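Local atomic coordinates of beta-N-acetylhexosaminidase (Thermotoga neapolitana, PDB entry 5BZA), a protein that probably hydrolyses terminal non-reducing N-acetyl-D-hexosamine residues from N-acetyl-beta-D-hexosaminides, as a family 3 glycoside hydrolase. Residues L44-M49 and G323-V328; E97-I102 and M148-G153; T204-A209 and L236-L241; L399-V404 and I426-R431. One frame throughout, in Å; residues are numbered along the deposited sequence.

How the contacts relate
Followed from the N terminus, the chain first passes through 44-49, a piece of helix 42-54 in the TIM-barrel domain, whose partner 323-328 comes much later; contact 1 thus closes a long loop holding contacts 2 and 3 in turn. Contact 2 (97-102 with 148-153) joins two successive outer helices of the barrel, and contact 3 (204-209 with 236-241) joins strand 205-208 to the approach to strand 241-243. Their centres lie about 20 Å apart. Contact 4 (399-404 with 426-431) opens after contact 1 has closed, pairing two strands of the C-terminal sheet. No two contacts interleave. Contacts 1 and 4 share one side of the chain's centre, while contact 3 lies opposite.

Contact 1 (L44-M49 and G323-V328); sequences LFLDFM and GLIAEV. With CD (cadmium ion), chain S.
Leu46 and Ile325 cross obliquely where two helices meet almost at right angles (95° between the short axes, 7.1 Å at closest approach). The touching branches are CD1 of Leu46 and CG2 of Ile325, 3.6 Å apart. Beside them Ala326 presents its methyl to the backbone of the other helix: its CB lies 3.5 Å from Leu46 O and 3.8 Å from Leu46 C. The same carbonyl oxygen meets Gly323 CA at 3.5 Å in a CA-H...O contact (131° at the hydrogen), and a side chain at Gly323 would run into Met49 C. Met49 comes no closer than its CB, 3.8 Å from Gly323 N, because bends at its second and third torsions turn the sulfur end elsewhere. Helix 42-54 belongs to the TIM-barrel domain, whereas helix 323-331 leads directly into strand 334-335 of the C-terminal sheet, and this near-perpendicular packing joins the two. Asp47 starts away from helix 323-331, and its carboxylate is held by Tyr456 (at OD2) and Lys457 (at OD1) on helix 452-463. On another side of helix 323-331, Glu327 OE1 binds the cadmium ion at 2.7 Å, a site shared with Arg54, while Glu327 OE2 forms salt bridges with Arg54 and Arg331.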
loop_
_atom_site.group_PDB
_atom_site.type_symbol
_atom_site.label_atom_id
_atom_site.label_comp_id
_atom_site.label_asym_id
_atom_site.label_seq_id
_atom_site.Cartn_x
_atom_site.Cartn_y
_atom_site.Cartn_z
ATOM N N LEU B 44 8.296 -9.279 -7.978
ATOM C CA LEU B 44 8.648 -8.789 -9.318
ATOM C C LEU B 44 8.767 -7.289 -9.362
ATOM O O LEU B 44 9.759 -6.752 -9.872
ATOM C CB LEU B 44 7.623 -9.215 -10.372
ATOM C CG LEU B 44 7.808 -10.464 -11.230
ATOM C CD1 LEU B 44 7.021 -10.221 -12.524
ATOM C CD2 LEU B 44 9.272 -10.767 -11.541
ATOM N N PHE B 45 7.766 -6.604 -8.832
ATOM C CA PHE B 45 7.791 -5.146 -8.791
ATOM C C PHE B 45 9.094 -4.610 -8.152
ATOM O O PHE B 45 9.833 -3.823 -8.768
ATOM C CB PHE B 45 6.521 -4.656 -8.058
ATOM C CG PHE B 45 6.545 -3.194 -7.716
ATOM C CD1 PHE B 45 6.620 -2.230 -8.716
ATOM C CD2 PHE B 45 6.554 -2.779 -6.376
ATOM C CE1 PHE B 45 6.680 -0.853 -8.391
ATOM C CE2 PHE B 45 6.605 -1.417 -6.033
ATOM C CZ PHE B 45 6.678 -0.454 -7.054
ATOM N N LEU B 46 9.436 -5.113 -6.962
ATOM C CA LEU B 46 10.637 -4.668 -6.259
ATOM C C LEU B 46 11.922 -4.980 -7.024
ATOM O O LEU B 46 12.835 -4.117 -7.107
ATOM C CB LEU B 46 10.705 -5.310 -4.857
ATOM C CG LEU B 46 9.580 -4.920 -3.916
ATOM C CD1 LEU B 46 9.680 -5.680 -2.578
ATOM C CD2 LEU B 46 9.602 -3.412 -3.686
ATOM N N ASP B 47 12.008 -6.190 -7.596
ATOM C CA ASP B 47 13.187 -6.529 -8.361
ATOM C C ASP B 47 13.304 -5.631 -9.613
ATOM O O ASP B 47 14.416 -5.211 -9.988
ATOM C CB ASP B 47 13.184 -8.012 -8.759
ATOM C CG ASP B 47 14.552 -8.476 -9.314
ATOM O OD1 ASP B 47 15.605 -7.948 -8.866
ATOM O OD2 ASP B 47 14.590 -9.362 -10.202
ATOM N N PHE B 48 12.174 -5.342 -10.271
ATOM C CA PHE B 48 12.140 -4.397 -11.423
ATOM C C PHE B 48 12.629 -2.996 -10.990
ATOM O O PHE B 48 13.514 -2.427 -11.624
ATOM C CB PHE B 48 10.710 -4.331 -12.001
ATOM C CG PHE B 48 10.597 -3.730 -13.399
ATOM C CD1 PHE B 48 11.716 -3.400 -14.147
ATOM C CD2 PHE B 48 9.331 -3.558 -13.974
ATOM C CE1 PHE B 48 11.586 -2.898 -15.444
ATOM C CE2 PHE B 48 9.183 -3.063 -15.255
ATOM C CZ PHE B 48 10.312 -2.723 -15.996
ATOM N N MET B 49 12.078 -2.445 -9.903
ATOM C CA MET B 49 12.546 -1.140 -9.418
ATOM C C MET B 49 14.074 -1.141 -9.147
ATOM O O MET B 49 14.782 -0.174 -9.474
ATOM C CB MET B 49 11.805 -0.728 -8.146
ATOM C CG MET B 49 10.370 -0.420 -8.385
ATOM S SD MET B 49 9.999 0.870 -9.633
ATOM C CE MET B 49 10.782 2.304 -8.922
ATOM N N GLY B 323 13.195 -0.521 -4.629
ATOM C CA GLY B 323 14.046 -1.624 -5.034
ATOM C C GLY B 323 15.156 -1.986 -4.039
ATOM O O GLY B 323 15.816 -3.025 -4.155
ATOM N N LEU B 324 15.393 -1.103 -3.083
ATOM C CA LEU B 324 16.335 -1.360 -2.013
ATOM C C LEU B 324 15.937 -2.664 -1.318
ATOM O O LEU B 324 16.799 -3.435 -0.852
ATOM C CB LEU B 324 16.367 -0.172 -1.030
ATOM C CG LEU B 324 15.112 0.062 -0.187
ATOM C CD1 LEU B 324 15.159 -0.645 1.223
ATOM C CD2 LEU B 324 14.789 1.563 -0.101
ATOM N N ILE B 325 14.627 -2.899 -1.235
ATOM C CA ILE B 325 14.153 -4.128 -0.598
ATOM C C ILE B 325 14.694 -5.352 -1.373
ATOM O O ILE B 325 15.289 -6.289 -0.787
ATOM C CB ILE B 325 12.634 -4.118 -0.499
ATOM C CG1 ILE B 325 12.242 -2.939 0.408
ATOM C CG2 ILE B 325 12.106 -5.463 0.008
ATOM C CD1 ILE B 325 10.711 -2.691 0.560
ATOM N N ALA B 326 14.596 -5.281 -2.692
ATOM C CA ALA B 326 15.156 -6.346 -3.526
ATOM C C ALA B 326 16.644 -6.531 -3.179
ATOM O O ALA B 326 17.130 -7.658 -2.984
ATOM C CB ALA B 326 14.963 -6.016 -5.054
ATOM N N GLU B 327 17.328 -5.405 -3.007
ATOM C CA GLU B 327 18.752 -5.396 -2.767
ATOM C C GLU B 327 19.077 -6.091 -1.441
ATOM O O GLU B 327 19.987 -6.928 -1.367
ATOM C CB GLU B 327 19.267 -3.966 -2.755
ATOM C CG GLU B 327 20.752 -3.871 -2.618
ATOM C CD GLU B 327 21.478 -4.287 -3.855
ATOM O OE1 GLU B 327 20.806 -4.697 -4.840
ATOM O OE2 GLU B 327 22.732 -4.253 -3.819
ATOM N N VAL B 328 18.298 -5.765 -0.415
ATOM C CA VAL B 328 18.525 -6.328 0.912
ATOM C C VAL B 328 18.344 -7.823 0.777
ATOM O O VAL B 328 19.201 -8.606 1.248
ATOM C CB VAL B 328 17.537 -5.714 1.960
ATOM C CG1 VAL B 328 17.414 -6.546 3.232
ATOM C CG2 VAL B 328 17.938 -4.274 2.288
HETATM CD CD CD S . 22.670 -6.096 -6.195
#

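Contact 2 (E97-I102 and M148-G153); sequences EMAGRI and MGYFKG
Glu97 lies against Gly149 backbone to backbone: Glu97 CA approaches Gly149 O at 3.1 Å, a CA-H...O contact with 140° at the hydrogen. One turn on, Arg101 CA meets Gly153 O at 3.4 Å in a second contact of the kind. Such closeness requires glycine, since a CB on Gly153 would fall 2.7 Å from Glu97 O, and Gly100 sits in the same seam. The short axes come within 6.9 Å at a crossing angle of -33°, so the Gly149-Gly153 pair works as a GxxxG pattern. At one flank the Tyr150 ring turns its edge to the helix, with CE1 4.3 Å from Ala99 CB. At the other, Glu97 holds CG anti to its backbone N (chi1 -171°) and runs extended over Gly149 and Gly153, bringing OE2 to 3.9 Å from Lys152 CB. Further out, Glu97 OE2 makes a salt bridge with Arg319 of the second subunit, and Arg101 NH1 bonds Thr105 of that subunit. With an alanine here, Arg319 of the second subunit would probably lose its carboxylate mate and the glycine seam the aliphatic stem lying over it. These are consecutive helices on the outside of the TIM barrel. Glu97 OE1 and Lys152 NZ stay 6.1 Å apart, which suggests that backbone fit and weak CA-H...O contacts, not a salt bridge between them, hold these helices together, while the Glu97 carboxylate probably serves the dimer interface.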
loop_
_atom_site.group_PDB
_atom_site.type_symbol
_atom_site.label_atom_id
_atom_site.label_comp_id
_atom_site.label_asym_id
_atom_site.label_seq_id
_atom_site.Cartn_x
_atom_site.Cartn_y
_atom_site.Cartn_z
ATOM N N GLU B 97 -2.164 14.583 -3.779
ATOM C CA GLU B 97 -0.890 14.767 -3.095
ATOM C C GLU B 97 -0.483 13.523 -2.285
ATOM O O GLU B 97 0.699 13.163 -2.247
ATOM C CB GLU B 97 -0.896 15.965 -2.170
ATOM C CG GLU B 97 0.517 16.237 -1.656
ATOM C CD GLU B 97 0.578 17.360 -0.655
ATOM O OE1 GLU B 97 -0.496 17.907 -0.276
ATOM O OE2 GLU B 97 1.720 17.702 -0.268
ATOM N N MET B 98 -1.456 12.949 -1.586
ATOM C CA MET B 98 -1.280 11.732 -0.806
ATOM C C MET B 98 -0.762 10.624 -1.731
ATOM O O MET B 98 0.275 9.975 -1.462
ATOM C CB MET B 98 -2.617 11.343 -0.174
ATOM C CG MET B 98 -2.594 10.116 0.742
ATOM S SD MET B 98 -4.156 9.189 0.784
ATOM C CE MET B 98 -4.032 8.367 -0.792
ATOM N N ALA B 99 -1.499 10.433 -2.830
ATOM C CA ALA B 99 -1.221 9.385 -3.794
ATOM C C ALA B 99 0.147 9.595 -4.411
ATOM O O ALA B 99 0.953 8.658 -4.534
ATOM C CB ALA B 99 -2.315 9.345 -4.858
ATOM N N GLY B 100 0.430 10.834 -4.778
ATOM C CA GLY B 100 1.691 11.142 -5.386
ATOM C C GLY B 100 2.850 10.923 -4.410
ATOM O O GLY B 100 3.934 10.496 -4.790
ATOM N N ARG B 101 2.628 11.266 -3.159
ATOM C CA ARG B 101 3.693 11.171 -2.147
ATOM C C ARG B 101 4.062 9.697 -2.013
ATOM O O ARG B 101 5.241 9.313 -2.144
ATOM C CB ARG B 101 3.237 11.789 -0.819
ATOM C CG ARG B 101 4.398 12.226 0.068
ATOM C CD ARG B 101 3.946 13.131 1.240
ATOM N NE ARG B 101 5.087 13.676 1.983
ATOM C CZ ARG B 101 5.485 13.288 3.206
ATOM N NH1 ARG B 101 4.823 12.345 3.891
ATOM N NH2 ARG B 101 6.550 13.870 3.764
ATOM N N ILE B 102 3.030 8.859 -1.870
ATOM C CA ILE B 102 3.234 7.424 -1.807
ATOM C C ILE B 102 3.949 6.857 -3.053
ATOM O O ILE B 102 4.951 6.126 -2.910
ATOM C CB ILE B 102 1.888 6.715 -1.572
ATOM C CG1 ILE B 102 1.356 7.061 -0.178
ATOM C CG2 ILE B 102 2.076 5.256 -1.672
ATOM C CD1 ILE B 102 -0.011 6.484 0.156
ATOM N N MET B 148 -1.856 19.830 -9.373
ATOM C CA MET B 148 -1.105 20.507 -8.348
ATOM C C MET B 148 -0.760 19.508 -7.209
ATOM O O MET B 148 0.376 19.444 -6.779
ATOM C CB MET B 148 -1.886 21.715 -7.809
ATOM C CG MET B 148 -1.086 22.608 -6.864
ATOM S SD MET B 148 0.396 23.340 -7.661
ATOM C CE MET B 148 -0.326 24.571 -8.805
ATOM N N GLY B 149 -1.740 18.719 -6.770
ATOM C CA GLY B 149 -1.516 17.698 -5.767
ATOM C C GLY B 149 -0.451 16.674 -6.162
ATOM O O GLY B 149 0.474 16.415 -5.370
ATOM N N TYR B 150 -0.609 16.029 -7.324
ATOM C CA TYR B 150 0.397 15.060 -7.797
ATOM C C TYR B 150 1.769 15.690 -7.794
ATOM O O TYR B 150 2.773 15.114 -7.350
ATOM C CB TYR B 150 0.092 14.571 -9.212
ATOM C CG TYR B 150 -1.006 13.550 -9.305
ATOM C CD1 TYR B 150 -1.077 12.478 -8.407
ATOM C CD2 TYR B 150 -2.006 13.671 -10.297
ATOM C CE1 TYR B 150 -2.111 11.556 -8.495
ATOM C CE2 TYR B 150 -3.031 12.757 -10.402
ATOM C CZ TYR B 150 -3.082 11.688 -9.504
ATOM O OH TYR B 150 -4.111 10.757 -9.595
ATOM N N PHE B 151 1.810 16.890 -8.336
ATOM C CA PHE B 151 3.053 17.616 -8.422
ATOM C C PHE B 151 3.700 17.898 -7.037
ATOM O O PHE B 151 4.885 17.630 -6.833
ATOM C CB PHE B 151 2.772 18.903 -9.176
ATOM C CG PHE B 151 3.973 19.592 -9.623
ATOM C CD1 PHE B 151 4.782 18.996 -10.579
ATOM C CD2 PHE B 151 4.275 20.869 -9.161
ATOM C CE1 PHE B 151 5.919 19.633 -11.035
ATOM C CE2 PHE B 151 5.404 21.534 -9.620
ATOM C CZ PHE B 151 6.227 20.916 -10.566
ATOM N N LYS B 152 2.923 18.427 -6.092
ATOM C CA LYS B 152 3.388 18.653 -4.740
ATOM C C LYS B 152 3.918 17.333 -4.147
ATOM O O LYS B 152 4.985 17.308 -3.566
ATOM C CB LYS B 152 2.270 19.211 -3.857
ATOM C CG LYS B 152 2.016 20.751 -3.884
ATOM C CD LYS B 152 1.104 21.093 -2.658
ATOM C CE LYS B 152 0.688 22.573 -2.449
ATOM N NZ LYS B 152 -0.360 23.230 -3.287
ATOM N N GLY B 153 3.190 16.236 -4.371
ATOM C CA GLY B 153 3.565 14.930 -3.875
ATOM C C GLY B 153 4.835 14.360 -4.485
ATOM O O GLY B 153 5.425 13.454 -3.914
#

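Contact 3 (T204-A209 and L236-L241); sequences TAVMTA and LNFKGL
Leu241 O accepts the backbone N-H of Val206, with Val206 N 2.8 Å away. The bond is close to straight, 162° at the hydrogen, and the donor lies nearly along the C=O axis. Ala205 CA also approaches this oxygen, at 3.4 Å, as a weaker CA-H...O partner. Beside the bond stands the Phe238 ring. Val206 CG2 lies over one face, 3.8 Å from the ring centroid and displaced toward the rim, while Gly240 N sits over the centre of the opposite face, 3.4 Å above the plane. Thr204 O meets the ring edge in plane, 3.4 Å from Phe238 CZ. Phe238 reaches this place with CG anti to the backbone N (chi1 180°), which carries the ring back toward strand 205-208. Gly240 has to lack a side chain, because a CB there would come within 2.5 Å of Phe238 CZ. The chain enters the turn at Asn237, which follows helix 225-235 with a positive phi of 61°, and leaves it as strand 241-243. The contact therefore closes a beta-alpha-beta unit of the TIM barrel, whose parallel strands 205-208 and 241-243 are neighbours. Outside the segments, Tyr312 OH bonds both Thr204 O and Leu241 N, and Phe198 stacks on the Phe238 ring. Val206 N, Leu241 O, Thr204 O and Leu241 N, all in buried residues, thus each have a partner, and a ring with contacts on both faces and at its edge probably has little freedom to turn.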
loop_
_atom_site.group_PDB
_atom_site.type_symbol
_atom_site.label_atom_id
_atom_site.label_comp_id
_atom_site.label_asym_id
_atom_site.label_seq_id
_atom_site.Cartn_x
_atom_site.Cartn_y
_atom_site.Cartn_z
ATOM N N THR B 204 3.525 19.400 -16.643
ATOM C CA THR B 204 2.648 18.260 -16.916
ATOM C C THR B 204 3.020 17.588 -18.237
ATOM O O THR B 204 3.610 18.210 -19.100
ATOM C CB THR B 204 1.123 18.689 -16.965
ATOM O OG1 THR B 204 0.300 17.530 -17.150
ATOM C CG2 THR B 204 0.817 19.645 -18.143
ATOM N N ALA B 205 2.707 16.300 -18.395
ATOM C CA ALA B 205 2.726 15.723 -19.751
ATOM C C ALA B 205 1.280 15.696 -20.294
ATOM O O ALA B 205 0.311 15.834 -19.545
ATOM C CB ALA B 205 3.371 14.306 -19.773
ATOM N N VAL B 206 1.142 15.530 -21.601
ATOM C CA VAL B 206 -0.193 15.403 -22.193
ATOM C C VAL B 206 -0.269 14.093 -22.973
ATOM O O VAL B 206 0.594 13.820 -23.822
ATOM C CB VAL B 206 -0.534 16.564 -23.153
ATOM C CG1 VAL B 206 -1.878 16.283 -23.851
ATOM C CG2 VAL B 206 -0.569 17.867 -22.407
ATOM N N MET B 207 -1.299 13.297 -22.699
ATOM C CA MET B 207 -1.555 12.098 -23.506
ATOM C C MET B 207 -2.680 12.333 -24.547
ATOM O O MET B 207 -3.706 12.904 -24.229
ATOM C CB MET B 207 -1.902 10.905 -22.593
ATOM C CG MET B 207 -1.874 9.576 -23.344
ATOM S SD MET B 207 -2.425 8.104 -22.394
ATOM C CE MET B 207 -1.077 7.922 -21.196
ATOM N N THR B 208 -2.483 11.884 -25.781
ATOM C CA THR B 208 -3.476 12.089 -26.872
ATOM C C THR B 208 -4.548 11.036 -26.866
ATOM O O THR B 208 -4.345 9.961 -26.301
ATOM C CB THR B 208 -2.824 12.091 -28.266
ATOM O OG1 THR B 208 -2.254 10.802 -28.531
ATOM C CG2 THR B 208 -1.743 13.161 -28.334
ATOM N N ALA B 209 -5.714 11.368 -27.411
ATOM C CA ALA B 209 -6.766 10.387 -27.573
ATOM C C ALA B 209 -6.741 9.751 -28.944
ATOM O O ALA B 209 -6.679 10.469 -29.960
ATOM C CB ALA B 209 -8.106 11.022 -27.321
ATOM N N LEU B 236 -2.762 26.481 -28.149
ATOM C CA LEU B 236 -2.683 26.274 -26.692
ATOM C C LEU B 236 -1.314 26.529 -26.090
ATOM O O LEU B 236 -1.175 26.627 -24.857
ATOM C CB LEU B 236 -3.109 24.845 -26.373
ATOM C CG LEU B 236 -4.604 24.683 -26.501
ATOM C CD1 LEU B 236 -5.070 23.223 -26.517
ATOM C CD2 LEU B 236 -5.199 25.436 -25.363
ATOM N N ASN B 237 -0.306 26.628 -26.950
ATOM C CA ASN B 237 1.056 26.964 -26.539
ATOM C C ASN B 237 1.708 25.941 -25.547
ATOM O O ASN B 237 2.584 26.280 -24.723
ATOM C CB ASN B 237 1.059 28.384 -25.945
ATOM C CG ASN B 237 2.419 29.036 -26.034
ATOM O OD1 ASN B 237 3.135 28.834 -27.025
ATOM N ND2 ASN B 237 2.807 29.789 -24.995
ATOM N N PHE B 238 1.334 24.672 -25.673
ATOM C CA PHE B 238 1.940 23.647 -24.839
ATOM C C PHE B 238 3.249 23.213 -25.481
ATOM O O PHE B 238 3.261 22.716 -26.598
ATOM C CB PHE B 238 1.012 22.431 -24.642
ATOM C CG PHE B 238 1.626 21.339 -23.781
ATOM C CD1 PHE B 238 1.947 21.569 -22.460
ATOM C CD2 PHE B 238 1.896 20.079 -24.314
ATOM C CE1 PHE B 238 2.538 20.568 -21.667
ATOM C CE2 PHE B 238 2.486 19.068 -23.544
ATOM C CZ PHE B 238 2.808 19.317 -22.206
ATOM N N LYS B 239 4.358 23.423 -24.779
ATOM C CA LYS B 239 5.659 23.098 -25.348
ATOM C C LYS B 239 6.256 21.901 -24.596
ATOM O O LYS B 239 7.457 21.599 -24.714
ATOM C CB LYS B 239 6.602 24.324 -25.307
ATOM C CG LYS B 239 6.011 25.616 -25.939
ATOM C CD LYS B 239 5.397 25.331 -27.309
ATOM C CE LYS B 239 5.150 26.602 -28.128
ATOM N NZ LYS B 239 4.302 26.318 -29.336
ATOM N N GLY B 240 5.425 21.246 -23.788
ATOM C CA GLY B 240 5.921 20.156 -22.982
ATOM C C GLY B 240 5.854 18.823 -23.699
ATOM O O GLY B 240 5.792 18.751 -24.921
ATOM N N LEU B 241 5.851 17.757 -22.902
ATOM C CA LEU B 241 5.920 16.391 -23.384
ATOM C C LEU B 241 4.548 15.869 -23.803
ATOM O O LEU B 241 3.566 15.941 -23.027
ATOM C CB LEU B 241 6.538 15.501 -22.279
ATOM C CG LEU B 241 6.655 13.992 -22.508
ATOM C CD1 LEU B 241 7.596 13.671 -23.703
ATOM C CD2 LEU B 241 7.153 13.278 -21.237
#

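Contact 4 (L399-V404 and I426-R431); sequences LIFDFV and IYFIIR
Phe428 fits into the notch formed by Phe401 and Phe403, which rise from the same face of the neighbouring strand. Its CE1 corner is the bump set on the face of Phe401, 3.4 Å from Phe401 CG, with the planes inclined at 57°. To Phe403 it turns its own face: the two rings form an offset stack, centroids 4.6 Å apart and planes at 23°. Phe401 keeps CG beside its backbone N (chi1 -71°), where its ring lies alongside Ile426, whose CD1 is 3.7 Å from Phe401 CE1. Ile430 CG2 comes up to the edge of the Phe403 ring. With the Phe401 ring cut back to an alanine, the face under Phe428 CE1 and CZ and the neighbour of Ile426 CD1 would be gone, and the Phe428 ring would probably be free to shift. Leu462 of helix 452-463 meets both Phe401 and Phe428. On the other side of the sheet, two bumps abut the edge of the Tyr427 ring: Asp402 OD2 is 3.2 Å from Tyr427 CE1, and Val404 CG2 is 3.7 Å from Tyr427 CD1. The polar ends of Asp402 and Tyr427 both go to His417 of helix 411-418, at its ND1 and its O respectively. Between the faces runs a ladder of four backbone bonds, the shortest from Ile426 N to Ile400 O at 2.7 Å. A fifth, Ile430 N to Val404 O, is weak at 3.4 Å. Bridges in parallel register from Phe401-Ile426 to Val404-Ile429, with helix 411-418 linking the strands, make this a beta-alpha-beta unit of the C-terminal domain, its sheet layered between helices.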
loop_
_atom_site.group_PDB
_atom_site.type_symbol
_atom_site.label_atom_id
_atom_site.label_comp_id
_atom_site.label_asym_id
_atom_site.label_seq_id
_atom_site.Cartn_x
_atom_site.Cartn_y
_atom_site.Cartn_z
ATOM N N LEU B 399 15.456 -33.725 -8.200
ATOM C CA LEU B 399 15.960 -32.618 -7.398
ATOM C C LEU B 399 14.918 -32.301 -6.391
ATOM O O LEU B 399 13.735 -32.233 -6.721
ATOM C CB LEU B 399 16.283 -31.393 -8.248
ATOM C CG LEU B 399 17.077 -30.207 -7.663
ATOM C CD1 LEU B 399 18.417 -30.633 -7.048
ATOM C CD2 LEU B 399 17.328 -29.178 -8.783
ATOM N N ILE B 400 15.356 -32.157 -5.135
ATOM C CA ILE B 400 14.416 -31.893 -4.071
ATOM C C ILE B 400 14.794 -30.598 -3.383
ATOM O O ILE B 400 15.959 -30.399 -3.032
ATOM C CB ILE B 400 14.367 -33.036 -3.059
ATOM C CG1 ILE B 400 14.108 -34.360 -3.780
ATOM C CG2 ILE B 400 13.239 -32.781 -2.073
ATOM C CD1 ILE B 400 14.094 -35.608 -2.870
ATOM N N PHE B 401 13.804 -29.716 -3.217
ATOM C CA PHE B 401 14.008 -28.470 -2.487
ATOM C C PHE B 401 13.283 -28.606 -1.177
ATOM O O PHE B 401 12.043 -28.583 -1.161
ATOM C CB PHE B 401 13.454 -27.236 -3.222
ATOM C CG PHE B 401 14.235 -26.818 -4.448
ATOM C CD1 PHE B 401 15.412 -27.449 -4.802
ATOM C CD2 PHE B 401 13.822 -25.715 -5.194
ATOM C CE1 PHE B 401 16.129 -27.053 -5.924
ATOM C CE2 PHE B 401 14.549 -25.284 -6.323
ATOM C CZ PHE B 401 15.704 -25.955 -6.689
ATOM N N ASP B 402 14.028 -28.717 -0.073
ATOM C CA ASP B 402 13.382 -28.779 1.235
ATOM C C ASP B 402 13.409 -27.366 1.834
ATOM O O ASP B 402 14.469 -26.783 2.109
ATOM C CB ASP B 402 14.074 -29.826 2.137
ATOM C CG ASP B 402 13.526 -29.864 3.580
ATOM O OD1 ASP B 402 12.407 -29.343 3.847
ATOM O OD2 ASP B 402 14.202 -30.505 4.448
ATOM N N PHE B 403 12.221 -26.803 2.011
ATOM C CA PHE B 403 12.124 -25.467 2.585
ATOM C C PHE B 403 11.958 -25.619 4.079
ATOM O O PHE B 403 10.859 -25.832 4.622
ATOM C CB PHE B 403 10.987 -24.671 1.945
ATOM C CG PHE B 403 11.283 -24.268 0.531
ATOM C CD1 PHE B 403 12.032 -23.127 0.268
ATOM C CD2 PHE B 403 10.918 -25.079 -0.524
ATOM C CE1 PHE B 403 12.347 -22.769 -1.029
ATOM C CE2 PHE B 403 11.238 -24.723 -1.827
ATOM C CZ PHE B 403 11.952 -23.569 -2.073
ATOM N N VAL B 404 13.099 -25.537 4.736
ATOM C CA VAL B 404 13.227 -25.966 6.122
ATOM C C VAL B 404 12.775 -24.897 7.122
ATOM O O VAL B 404 13.261 -23.765 7.116
ATOM C CB VAL B 404 14.656 -26.334 6.424
ATOM C CG1 VAL B 404 14.763 -26.826 7.859
ATOM C CG2 VAL B 404 15.170 -27.375 5.403
ATOM N N ILE B 426 18.337 -29.876 -1.839
ATOM C CA ILE B 426 18.846 -28.569 -1.454
ATOM C C ILE B 426 17.993 -28.089 -0.311
ATOM O O ILE B 426 16.749 -28.096 -0.401
ATOM C CB ILE B 426 18.818 -27.570 -2.618
ATOM C CG1 ILE B 426 19.568 -28.159 -3.817
ATOM C CG2 ILE B 426 19.484 -26.262 -2.215
ATOM C CD1 ILE B 426 19.720 -27.199 -4.977
ATOM N N TYR B 427 18.677 -27.703 0.772
ATOM C CA TYR B 427 18.018 -27.243 1.975
ATOM C C TYR B 427 17.955 -25.733 1.955
ATOM O O TYR B 427 18.994 -25.047 1.909
ATOM C CB TYR B 427 18.746 -27.733 3.239
ATOM C CG TYR B 427 18.639 -29.221 3.380
ATOM C CD1 TYR B 427 17.506 -29.787 3.954
ATOM C CD2 TYR B 427 19.646 -30.066 2.913
ATOM C CE1 TYR B 427 17.361 -31.138 4.051
ATOM C CE2 TYR B 427 19.520 -31.456 3.019
ATOM C CZ TYR B 427 18.376 -31.976 3.588
ATOM O OH TYR B 427 18.223 -33.338 3.717
ATOM N N PHE B 428 16.731 -25.221 1.990
ATOM C CA PHE B 428 16.538 -23.788 2.076
ATOM C C PHE B 428 16.179 -23.474 3.510
ATOM O O PHE B 428 15.055 -23.749 3.947
ATOM C CB PHE B 428 15.436 -23.296 1.100
ATOM C CG PHE B 428 15.799 -23.430 -0.365
ATOM C CD1 PHE B 428 15.728 -24.661 -1.008
ATOM C CD2 PHE B 428 16.177 -22.309 -1.113
ATOM C CE1 PHE B 428 16.053 -24.786 -2.376
ATOM C CE2 PHE B 428 16.506 -22.426 -2.485
ATOM C CZ PHE B 428 16.450 -23.664 -3.106
ATOM N N ILE B 429 17.120 -22.904 4.255
ATOM C CA ILE B 429 16.816 -22.577 5.640
ATOM C C ILE B 429 16.272 -21.171 5.713
ATOM O O ILE B 429 17.006 -20.201 5.574
ATOM C CB ILE B 429 18.035 -22.767 6.603
ATOM C CG1 ILE B 429 18.210 -24.264 6.911
ATOM C CG2 ILE B 429 17.698 -22.172 7.962
ATOM C CD1 ILE B 429 19.245 -24.998 6.099
ATOM N N ILE B 430 14.961 -21.083 5.890
ATOM C CA ILE B 430 14.272 -19.828 5.647
ATOM C C ILE B 430 13.780 -19.073 6.876
ATOM O O ILE B 430 13.332 -17.944 6.752
ATOM C CB ILE B 430 13.084 -20.042 4.679
ATOM C CG1 ILE B 430 12.014 -20.946 5.287
ATOM C CG2 ILE B 430 13.594 -20.568 3.349
ATOM C CD1 ILE B 430 10.767 -21.040 4.393
ATOM N N ARG B 431 13.798 -19.711 8.044
ATOM C CA ARG B 431 13.490 -19.009 9.291
ATOM C C ARG B 431 14.719 -18.944 10.168
ATOM O O ARG B 431 15.560 -18.063 10.011
ATOM C CB ARG B 431 12.356 -19.665 10.052
ATOM C CG ARG B 431 11.051 -19.395 9.450
ATOM C CD ARG B 431 10.030 -19.318 10.510
ATOM N NE ARG B 431 10.444 -18.275 11.442
ATOM C CZ ARG B 431 9.623 -17.663 12.285
ATOM N NH1 ARG B 431 8.324 -17.961 12.282
ATOM N NH2 ARG B 431 10.094 -16.742 13.119
#